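Local structure of bifunctional GH43-CE protein (Bacteroides eggerthii, 6MLY) at residues L100-L109 against F121-W132; T90-S98 against L109-G117. The protein is a two-enzyme polypeptide joining a family 43 glycoside hydrolase, probably a xylan beta-xylosidase, to a carbohydrate esterase, probably for breaking down arabinoxylan. One frame throughout, in Å; residues are numbered along the deposited sequence.

Interaction 1. Residues L100-L109 against F121-W132; sequences LRYHEGVYYL and FYTTKNLEKGPW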
loop_
_atom_site.group_PDB
_atom_site.type_symbol
_atom_site.label_atom_id
_atom_site.label_comp_id
_atom_site.label_asym_id
_atom_site.label_seq_id
_atom_site.Cartn_x
_atom_site.Cartn_y
_atom_site.Cartn_z
ATOM N N LEU A 100 -0.018 -29.852 14.772
ATOM C CA LEU A 100 -1.232 -30.566 14.348
ATOM C C LEU A 100 -0.902 -32.043 14.087
ATOM O O LEU A 100 -0.030 -32.345 13.270
ATOM C CB LEU A 100 -1.797 -29.894 13.092
ATOM C CG LEU A 100 -2.987 -30.600 12.440
ATOM C CD1 LEU A 100 -4.170 -30.681 13.392
ATOM C CD2 LEU A 100 -3.386 -29.906 11.146
ATOM N N ARG A 101 -1.629 -32.939 14.769
ATOM C CA ARG A 101 -1.441 -34.405 14.666
ATOM C C ARG A 101 -2.798 -35.107 14.551
ATOM O O ARG A 101 -3.833 -34.535 14.907
ATOM C CB ARG A 101 -0.730 -34.982 15.894
ATOM C CG ARG A 101 0.653 -34.409 16.153
ATOM C CD ARG A 101 1.628 -34.714 15.030
ATOM N NE ARG A 101 3.002 -34.413 15.458
ATOM C CZ ARG A 101 4.095 -34.286 14.602
ATOM N NH1 ARG A 101 4.009 -34.408 13.261
ATOM N NH2 ARG A 101 5.274 -34.306 15.160
ATOM N N TYR A 102 -2.758 -36.353 14.063
ATOM C CA TYR A 102 -3.901 -37.263 14.021
ATOM C C TYR A 102 -3.448 -38.651 14.453
ATOM O O TYR A 102 -2.592 -39.239 13.803
ATOM C CB TYR A 102 -4.469 -37.385 12.609
ATOM C CG TYR A 102 -5.517 -38.455 12.427
ATOM C CD1 TYR A 102 -5.191 -39.714 11.942
ATOM C CD2 TYR A 102 -6.848 -38.193 12.703
ATOM C CE1 TYR A 102 -6.162 -40.685 11.745
ATOM C CE2 TYR A 102 -7.830 -39.154 12.518
ATOM C CZ TYR A 102 -7.485 -40.403 12.037
ATOM O OH TYR A 102 -8.463 -41.331 11.851
ATOM N N HIS A 103 -4.059 -39.162 15.524
ATOM C CA HIS A 103 -3.655 -40.414 16.145
ATOM C C HIS A 103 -4.894 -41.205 16.571
ATOM O O HIS A 103 -5.714 -40.696 17.327
ATOM C CB HIS A 103 -2.727 -40.134 17.331
ATOM C CG HIS A 103 -2.262 -41.372 18.014
ATOM N ND1 HIS A 103 -2.982 -41.966 19.035
ATOM C CD2 HIS A 103 -1.174 -42.143 17.810
ATOM C CE1 HIS A 103 -2.343 -43.035 19.446
ATOM N NE2 HIS A 103 -1.237 -43.168 18.707
ATOM N N GLU A 104 -5.010 -42.436 16.057
ATOM C CA GLU A 104 -6.037 -43.417 16.439
ATOM C C GLU A 104 -7.405 -42.740 16.597
ATOM O O GLU A 104 -8.071 -42.873 17.630
ATOM C CB GLU A 104 -5.593 -44.182 17.688
ATOM C CG GLU A 104 -4.773 -45.415 17.349
ATOM C CD GLU A 104 -4.368 -46.264 18.536
ATOM O OE1 GLU A 104 -3.578 -45.763 19.359
ATOM O OE2 GLU A 104 -4.854 -47.425 18.636
ATOM N N GLY A 105 -7.799 -42.010 15.545
ATOM C CA GLY A 105 -9.155 -41.491 15.370
ATOM C C GLY A 105 -9.366 -40.091 15.931
ATOM O O GLY A 105 -10.462 -39.543 15.792
ATOM N N VAL A 106 -8.343 -39.501 16.559
ATOM C CA VAL A 106 -8.507 -38.199 17.211
ATOM C C VAL A 106 -7.459 -37.215 16.674
ATOM O O VAL A 106 -6.264 -37.528 16.639
ATOM C CB VAL A 106 -8.437 -38.324 18.745
ATOM C CG1 VAL A 106 -8.365 -36.959 19.420
ATOM C CG2 VAL A 106 -9.609 -39.125 19.290
ATOM N N TYR A 107 -7.930 -36.030 16.270
ATOM C CA TYR A 107 -7.073 -34.921 15.874
ATOM C C TYR A 107 -6.561 -34.215 17.132
ATOM O O TYR A 107 -7.325 -33.953 18.060
ATOM C CB TYR A 107 -7.829 -33.947 14.961
ATOM C CG TYR A 107 -8.169 -34.513 13.606
ATOM C CD1 TYR A 107 -9.410 -35.077 13.357
ATOM C CD2 TYR A 107 -7.237 -34.513 12.580
ATOM C CE1 TYR A 107 -9.724 -35.616 12.120
ATOM C CE2 TYR A 107 -7.534 -35.050 11.339
ATOM C CZ TYR A 107 -8.782 -35.603 11.108
ATOM O OH TYR A 107 -9.086 -36.137 9.891
ATOM N N TYR A 108 -5.261 -33.904 17.134
ATOM C CA TYR A 108 -4.592 -33.260 18.257
ATOM C C TYR A 108 -3.904 -31.982 17.772
ATOM O O TYR A 108 -3.039 -32.036 16.886
ATOM C CB TYR A 108 -3.579 -34.211 18.900
ATOM C CG TYR A 108 -4.193 -35.395 19.600
ATOM C CD1 TYR A 108 -4.410 -36.589 18.933
ATOM C CD2 TYR A 108 -4.567 -35.319 20.931
ATOM C CE1 TYR A 108 -4.974 -37.683 19.572
ATOM C CE2 TYR A 108 -5.137 -36.400 21.583
ATOM C CZ TYR A 108 -5.338 -37.589 20.904
ATOM O OH TYR A 108 -5.903 -38.650 21.548
ATOM N N LEU A 109 -4.298 -30.852 18.377
ATOM C CA LEU A 109 -3.825 -29.518 18.015
ATOM C C LEU A 109 -3.297 -28.799 19.265
ATOM O O LEU A 109 -4.003 -28.697 20.269
ATOM C CB LEU A 109 -4.990 -28.746 17.393
ATOM C CG LEU A 109 -4.611 -27.828 16.235
ATOM C CD1 LEU A 109 -5.812 -27.008 15.784
ATOM C CD2 LEU A 109 -3.449 -26.928 16.616
ATOM N N PHE A 121 -3.689 -27.214 24.638
ATOM C CA PHE A 121 -3.933 -28.435 23.866
ATOM C C PHE A 121 -5.433 -28.557 23.574
ATOM O O PHE A 121 -6.265 -28.388 24.469
ATOM C CB PHE A 121 -3.424 -29.674 24.612
ATOM C CG PHE A 121 -2.009 -30.066 24.274
ATOM C CD1 PHE A 121 -1.736 -30.853 23.166
ATOM C CD2 PHE A 121 -0.946 -29.631 25.051
ATOM C CE1 PHE A 121 -0.433 -31.203 22.850
ATOM C CE2 PHE A 121 0.356 -29.983 24.731
ATOM C CZ PHE A 121 0.611 -30.766 23.631
ATOM N N TYR A 122 -5.752 -28.885 22.316
ATOM C CA TYR A 122 -7.120 -29.009 21.824
ATOM C C TYR A 122 -7.276 -30.368 21.122
ATOM O O TYR A 122 -6.399 -30.759 20.347
ATOM C CB TYR A 122 -7.427 -27.857 20.861
ATOM C CG TYR A 122 -7.250 -26.460 21.405
ATOM C CD1 TYR A 122 -6.018 -25.823 21.389
ATOM C CD2 TYR A 122 -8.334 -25.742 21.884
ATOM C CE1 TYR A 122 -5.866 -24.523 21.855
ATOM C CE2 TYR A 122 -8.202 -24.442 22.349
ATOM C CZ TYR A 122 -6.964 -23.828 22.337
ATOM O OH TYR A 122 -6.847 -22.553 22.814
ATOM N N THR A 123 -8.385 -31.075 21.387
ATOM C CA THR A 123 -8.633 -32.398 20.792
ATOM C C THR A 123 -10.088 -32.519 20.319
ATOM O O THR A 123 -10.999 -32.022 20.975
ATOM C CB THR A 123 -8.325 -33.528 21.782
ATOM O OG1 THR A 123 -9.311 -33.486 22.815
ATOM C CG2 THR A 123 -6.938 -33.437 22.380
ATOM N N THR A 124 -10.283 -33.220 19.193
ATOM C CA THR A 124 -11.610 -33.459 18.605
ATOM C C THR A 124 -11.566 -34.645 17.628
ATOM O O THR A 124 -10.504 -34.983 17.101
ATOM C CB THR A 124 -12.118 -32.219 17.863
ATOM O OG1 THR A 124 -13.469 -32.472 17.478
ATOM C CG2 THR A 124 -11.288 -31.881 16.646
ATOM N N LYS A 125 -12.740 -35.241 17.372
ATOM C CA LYS A 125 -12.895 -36.340 16.407
ATOM C C LYS A 125 -13.383 -35.798 15.056
ATOM O O LYS A 125 -13.510 -36.548 14.098
ATOM C CB LYS A 125 -13.855 -37.405 16.953
ATOM C CG LYS A 125 -13.292 -38.250 18.091
ATOM C CD LYS A 125 -14.303 -39.170 18.763
ATOM C CE LYS A 125 -14.133 -40.634 18.409
ATOM N NZ LYS A 125 -15.173 -41.469 19.056
ATOM N N ASN A 126 -13.658 -34.493 14.987
ATOM C CA ASN A 126 -14.056 -33.834 13.739
ATOM C C ASN A 126 -13.395 -32.451 13.681
ATOM O O ASN A 126 -13.859 -31.507 14.319
ATOM C CB ASN A 126 -15.581 -33.745 13.615
ATOM C CG ASN A 126 -16.047 -33.352 12.229
ATOM O OD1 ASN A 126 -15.278 -32.820 11.431
ATOM N ND2 ASN A 126 -17.312 -33.607 11.935
ATOM N N LEU A 127 -12.323 -32.346 12.889
ATOM C CA LEU A 127 -11.463 -31.149 12.846
ATOM C C LEU A 127 -12.193 -29.948 12.215
ATOM O O LEU A 127 -11.796 -28.805 12.427
ATOM C CB LEU A 127 -10.189 -31.501 12.069
ATOM C CG LEU A 127 -9.018 -30.533 12.226
ATOM C CD1 LEU A 127 -8.695 -30.290 13.689
ATOM C CD2 LEU A 127 -7.792 -31.052 11.495
ATOM N N GLU A 128 -13.268 -30.201 11.463
ATOM C CA GLU A 128 -13.984 -29.150 10.749
ATOM C C GLU A 128 -15.117 -28.565 11.607
ATOM O O GLU A 128 -15.433 -27.388 11.463
ATOM C CB GLU A 128 -14.505 -29.695 9.418
ATOM C CG GLU A 128 -13.406 -30.283 8.545
ATOM C CD GLU A 128 -13.855 -30.867 7.214
ATOM O OE1 GLU A 128 -13.027 -31.525 6.550
ATOM O OE2 GLU A 128 -15.030 -30.670 6.843
ATOM N N LYS A 129 -15.723 -29.374 12.489
ATOM C CA LYS A 129 -16.952 -28.973 13.217
ATOM C C LYS A 129 -16.747 -28.921 14.740
ATOM O O LYS A 129 -17.439 -28.165 15.424
ATOM C CB LYS A 129 -18.105 -29.929 12.886
ATOM C CG LYS A 129 -18.397 -30.094 11.399
ATOM C CD LYS A 129 -19.673 -30.869 11.105
ATOM C CE LYS A 129 -19.556 -31.777 9.894
ATOM N NZ LYS A 129 -20.396 -32.993 10.029
ATOM N N GLY A 130 -15.829 -29.733 15.274
ATOM C CA GLY A 130 -15.633 -29.838 16.717
ATOM C C GLY A 130 -16.623 -30.819 17.346
ATOM O O GLY A 130 -17.184 -31.660 16.647
ATOM N N PRO A 131 -16.849 -30.705 18.663
ATOM C CA PRO A 131 -16.300 -29.652 19.508
ATOM C C PRO A 131 -14.899 -30.012 20.028
ATOM O O PRO A 131 -14.391 -31.090 19.723
ATOM C CB PRO A 131 -17.282 -29.494 20.684
ATOM C CG PRO A 131 -18.348 -30.540 20.436
ATOM C CD PRO A 131 -17.680 -31.548 19.524
ATOM N N TRP A 132 -14.302 -29.088 20.790
ATOM C CA TRP A 132 -12.969 -29.249 21.370
ATOM C C TRP A 132 -13.078 -29.591 22.859
ATOM O O TRP A 132 -13.883 -29.000 23.579
ATOM C CB TRP A 132 -12.134 -27.974 21.213
ATOM C CG TRP A 132 -11.884 -27.494 19.817
ATOM C CD1 TRP A 132 -12.467 -26.419 19.212
ATOM C CD2 TRP A 132 -10.921 -28.009 18.878
ATOM N NE1 TRP A 132 -11.956 -26.246 17.957
ATOM C CE2 TRP A 132 -11.002 -27.200 17.723
ATOM C CE3 TRP A 132 -10.009 -29.073 18.893
ATOM C CZ2 TRP A 132 -10.213 -27.430 16.596
ATOM C CZ3 TRP A 132 -9.225 -29.297 17.781
ATOM C CH2 TRP A 132 -9.330 -28.483 16.648
#
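Y107 and L127 meet at about a right angle. CB of L127 sits over one face of the Y107 ring, 4.0 Å from its centroid and 14° off the ring normal, a CH-pi contact. CD2 of L127 reaches CD2 of Y107 at 3.7 Å. With CG anti to its own N (chi1 -164°), L127 brings both its methyls to the tyrosine. Y102 CD2 lies over the opposite face, so the ring is held between two side chains. T124 O lies at its edge, in the ring plane. CD2 of L127 also touches CD1 of L100.

On the same side of the sheet, CD1 of L109 packs on CH2 of W132 at 3.9 Å. The indole NE1 is bonded elsewhere, to Y71 O. On the other side, CG2 of T123 lies 3.4 Å from CD2 of Y108, oblique to the ring. The V106 methyls sit beside T124 O and the aliphatic part of K125.

In the antiparallel backbone ladder, Y107 and T124 are a hydrogen-bonded pair, as are L109 and Y122; Y108 and T123 are the non-hydrogen-bonded pair between them. Y122 N gives to L109 O at 2.7 Å. At the end of the strand, T124 OG1 accepts from N126 N, an ST turn, and gives to P131 O at 2.8 Å.

The contact pairs strands 106-113 and 118-124 as a beta hairpin within a four-stranded antiparallel sheet, consistent with a blade of the five-bladed propeller of GH43 enzymes. Backbone polar groups pair in the ladder, and the side chains across the contact meet mainly by apolar packing.

Interaction 2. Residues T90-S98 against L109-G117; sequences TYGRGSWAS and LSTFAQTTG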
loop_
_atom_site.group_PDB
_atom_site.type_symbol
_atom_site.label_atom_id
_atom_site.label_comp_id
_atom_site.label_asym_id
_atom_site.label_seq_id
_atom_site.Cartn_x
_atom_site.Cartn_y
_atom_site.Cartn_z
ATOM N N THR A 90 -1.005 -6.904 22.565
ATOM C CA THR A 90 -0.129 -8.054 22.435
ATOM C C THR A 90 0.107 -8.311 20.941
ATOM O O THR A 90 0.229 -9.454 20.503
ATOM C CB THR A 90 -0.672 -9.251 23.236
ATOM O OG1 THR A 90 0.385 -10.192 23.429
ATOM C CG2 THR A 90 -1.855 -9.935 22.581
ATOM N N TYR A 91 0.200 -7.225 20.167
ATOM C CA TYR A 91 0.553 -7.303 18.759
ATOM C C TYR A 91 1.873 -8.074 18.625
ATOM O O TYR A 91 2.791 -7.886 19.427
ATOM C CB TYR A 91 0.695 -5.909 18.139
ATOM C CG TYR A 91 -0.590 -5.160 17.885
ATOM C CD1 TYR A 91 -1.413 -5.479 16.815
ATOM C CD2 TYR A 91 -0.965 -4.092 18.687
ATOM C CE1 TYR A 91 -2.582 -4.775 16.565
ATOM C CE2 TYR A 91 -2.127 -3.375 18.449
ATOM C CZ TYR A 91 -2.940 -3.715 17.382
ATOM O OH TYR A 91 -4.087 -3.015 17.145
ATOM N N GLY A 92 1.942 -8.958 17.625
ATOM C CA GLY A 92 3.133 -9.749 17.347
ATOM C C GLY A 92 3.204 -11.024 18.173
ATOM O O GLY A 92 3.872 -11.970 17.770
ATOM N N ARG A 93 2.523 -11.046 19.324
ATOM C CA ARG A 93 2.607 -12.151 20.278
ATOM C C ARG A 93 1.385 -13.068 20.081
ATOM O O ARG A 93 1.190 -13.592 18.992
ATOM C CB ARG A 93 2.783 -11.573 21.686
ATOM C CG ARG A 93 4.132 -10.906 21.920
ATOM C CD ARG A 93 4.103 -10.009 23.142
ATOM N NE ARG A 93 5.418 -9.800 23.735
ATOM C CZ ARG A 93 5.790 -8.699 24.387
ATOM N NH1 ARG A 93 5.027 -7.618 24.362
ATOM N NH2 ARG A 93 6.930 -8.683 25.056
ATOM N N GLY A 94 0.568 -13.271 21.122
ATOM C CA GLY A 94 -0.597 -14.154 21.034
ATOM C C GLY A 94 -0.209 -15.587 20.700
ATOM O O GLY A 94 0.923 -16.020 20.972
ATOM N N SER A 95 -1.153 -16.314 20.091
ATOM C CA SER A 95 -0.973 -17.716 19.750
ATOM C C SER A 95 0.035 -17.857 18.604
ATOM O O SER A 95 -0.196 -17.371 17.513
ATOM C CB SER A 95 -2.284 -18.379 19.415
ATOM O OG SER A 95 -2.845 -17.856 18.226
ATOM N N TRP A 96 1.128 -18.575 18.880
ATOM C CA TRP A 96 2.263 -18.749 17.970
ATOM C C TRP A 96 2.210 -20.140 17.306
ATOM O O TRP A 96 1.127 -20.738 17.191
ATOM C CB TRP A 96 3.562 -18.472 18.748
ATOM C CG TRP A 96 4.006 -17.044 18.647
ATOM C CD1 TRP A 96 3.221 -15.977 18.335
ATOM C CD2 TRP A 96 5.332 -16.520 18.847
ATOM N NE1 TRP A 96 3.966 -14.833 18.311
ATOM C CE2 TRP A 96 5.262 -15.130 18.627
ATOM C CE3 TRP A 96 6.569 -17.082 19.188
ATOM C CZ2 TRP A 96 6.373 -14.294 18.739
ATOM C CZ3 TRP A 96 7.668 -16.257 19.294
ATOM C CH2 TRP A 96 7.569 -14.882 19.075
ATOM N N ALA A 97 3.367 -20.616 16.815
ATOM C CA ALA A 97 3.501 -21.883 16.090
ATOM C C ALA A 97 2.748 -22.999 16.820
ATOM O O ALA A 97 2.910 -23.188 18.022
ATOM C CB ALA A 97 4.957 -22.239 15.923
ATOM N N SER A 98 1.922 -23.720 16.057
ATOM C CA SER A 98 1.076 -24.774 16.554
ATOM C C SER A 98 1.600 -26.112 16.034
ATOM O O SER A 98 2.444 -26.152 15.142
ATOM C CB SER A 98 -0.369 -24.551 16.158
ATOM O OG SER A 98 -0.531 -24.565 14.747
ATOM N N LEU A 109 -4.298 -30.852 18.377
ATOM C CA LEU A 109 -3.825 -29.518 18.015
ATOM C C LEU A 109 -3.297 -28.799 19.265
ATOM O O LEU A 109 -4.003 -28.697 20.269
ATOM C CB LEU A 109 -4.990 -28.746 17.393
ATOM C CG LEU A 109 -4.611 -27.828 16.235
ATOM C CD1 LEU A 109 -5.812 -27.008 15.784
ATOM C CD2 LEU A 109 -3.449 -26.928 16.616
ATOM N N SER A 110 -2.057 -28.300 19.191
ATOM C CA SER A 110 -1.430 -27.570 20.292
ATOM C C SER A 110 -0.948 -26.195 19.811
ATOM O O SER A 110 -0.569 -26.042 18.658
ATOM C CB SER A 110 -0.286 -28.351 20.880
ATOM O OG SER A 110 0.883 -28.217 20.084
ATOM N N THR A 111 -0.962 -25.216 20.724
ATOM C CA THR A 111 -0.196 -23.984 20.579
ATOM C C THR A 111 0.222 -23.480 21.965
ATOM O O THR A 111 -0.204 -24.013 22.990
ATOM C CB THR A 111 -0.976 -22.913 19.802
ATOM O OG1 THR A 111 -0.089 -21.820 19.562
ATOM C CG2 THR A 111 -2.201 -22.405 20.528
ATOM N N PHE A 112 1.057 -22.436 21.956
ATOM C CA PHE A 112 1.538 -21.724 23.140
ATOM C C PHE A 112 1.370 -20.220 22.897
ATOM O O PHE A 112 1.081 -19.803 21.771
ATOM C CB PHE A 112 3.006 -22.058 23.412
ATOM C CG PHE A 112 3.950 -21.599 22.330
ATOM C CD1 PHE A 112 4.738 -20.473 22.505
ATOM C CD2 PHE A 112 4.031 -22.276 21.123
ATOM C CE1 PHE A 112 5.591 -20.040 21.501
ATOM C CE2 PHE A 112 4.882 -21.840 20.119
ATOM C CZ PHE A 112 5.664 -20.725 20.310
ATOM N N ALA A 113 1.573 -19.416 23.946
ATOM C CA ALA A 113 1.490 -17.961 23.829
ATOM C C ALA A 113 2.225 -17.282 24.991
ATOM O O ALA A 113 1.959 -17.577 26.157
ATOM C CB ALA A 113 0.043 -17.533 23.779
ATOM N N GLN A 114 3.113 -16.342 24.638
ATOM C CA GLN A 114 3.834 -15.473 25.579
ATOM C C GLN A 114 2.877 -14.435 26.183
ATOM O O GLN A 114 3.158 -13.883 27.242
ATOM C CB GLN A 114 5.004 -14.783 24.876
ATOM C CG GLN A 114 6.036 -15.762 24.339
ATOM C CD GLN A 114 7.112 -15.082 23.532
ATOM O OE1 GLN A 114 8.060 -14.524 24.079
ATOM N NE2 GLN A 114 6.974 -15.137 22.216
ATOM N N THR A 115 1.748 -14.189 25.505
ATOM C CA THR A 115 0.680 -13.322 26.001
ATOM C C THR A 115 0.190 -13.777 27.386
ATOM O O THR A 115 -0.278 -12.939 28.152
ATOM C CB THR A 115 -0.477 -13.255 24.996
ATOM O OG1 THR A 115 0.036 -12.699 23.784
ATOM C CG2 THR A 115 -1.647 -12.426 25.482
ATOM N N THR A 116 0.252 -15.086 27.682
ATOM C CA THR A 116 -0.078 -15.633 29.021
ATOM C C THR A 116 0.969 -16.653 29.503
ATOM O O THR A 116 0.771 -17.287 30.543
ATOM C CB THR A 116 -1.451 -16.317 29.032
ATOM O OG1 THR A 116 -1.387 -17.434 28.145
ATOM C CG2 THR A 116 -2.579 -15.402 28.617
ATOM N N GLY A 117 2.073 -16.800 28.758
ATOM C CA GLY A 117 3.143 -17.746 29.064
ATOM C C GLY A 117 2.610 -19.142 29.336
ATOM O O GLY A 117 3.075 -19.811 30.265
#
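The loop before strand 99-103 packs on the end of strand 106-113 and the turn after it, in the GH43 domain. F112 touches D143, predicted to modulate the pKa of the catalytic glutamate. CB of W96 lies over the F112 ring, 3.9 Å from the centroid. The indole and phenyl planes are 82° apart, an oblique pairing. NE2 of Q114 stands over one indole face, 3.2 Å from CZ3 of W96, with the amide plane steeply inclined to the ring. The indole NE1 gives to G92 O at 2.9 Å, on a carbonyl lone pair and in the ring plane, fixing its turn. W96 N gives to F112 O in a nearly straight bond (172°). Replacing W96 by alanine removes the indole, which would probably leave G92 O without this donor and open a gap beside F112 and Q114.

Earlier in the loop, T90 and G94 both hold T115 OG1. It accepts from G94 N at 2.8 Å and shares a hydrogen bond with T90 OG1 at 2.6 Å. The polar bonds thus fix the loop at T115 and F112 O, and a bond and packing set the W96 indole.

Overall arrangement
From the N terminus, the chain runs through loop 90-98, then strand 99-103, a tight turn at H103-V106, strand 106-113, and strand 118-124 with the loop after it. Interaction 2 closes a loop of ten residues between S98 and L109, which holds strand 99-103, its turn and the start of strand 106-113. Interaction 1 closes one of eleven residues between L109 and F121, made of the end of strand 106-113, the next turn and the start of strand 118-124. The two cross, their segments alternating, and share L109. Their centres lie about 19 Å apart. F121 CE1 packs on S110 CB at 3.5 Å. Together they tie three neighbouring strands of one antiparallel sheet to nearby loops.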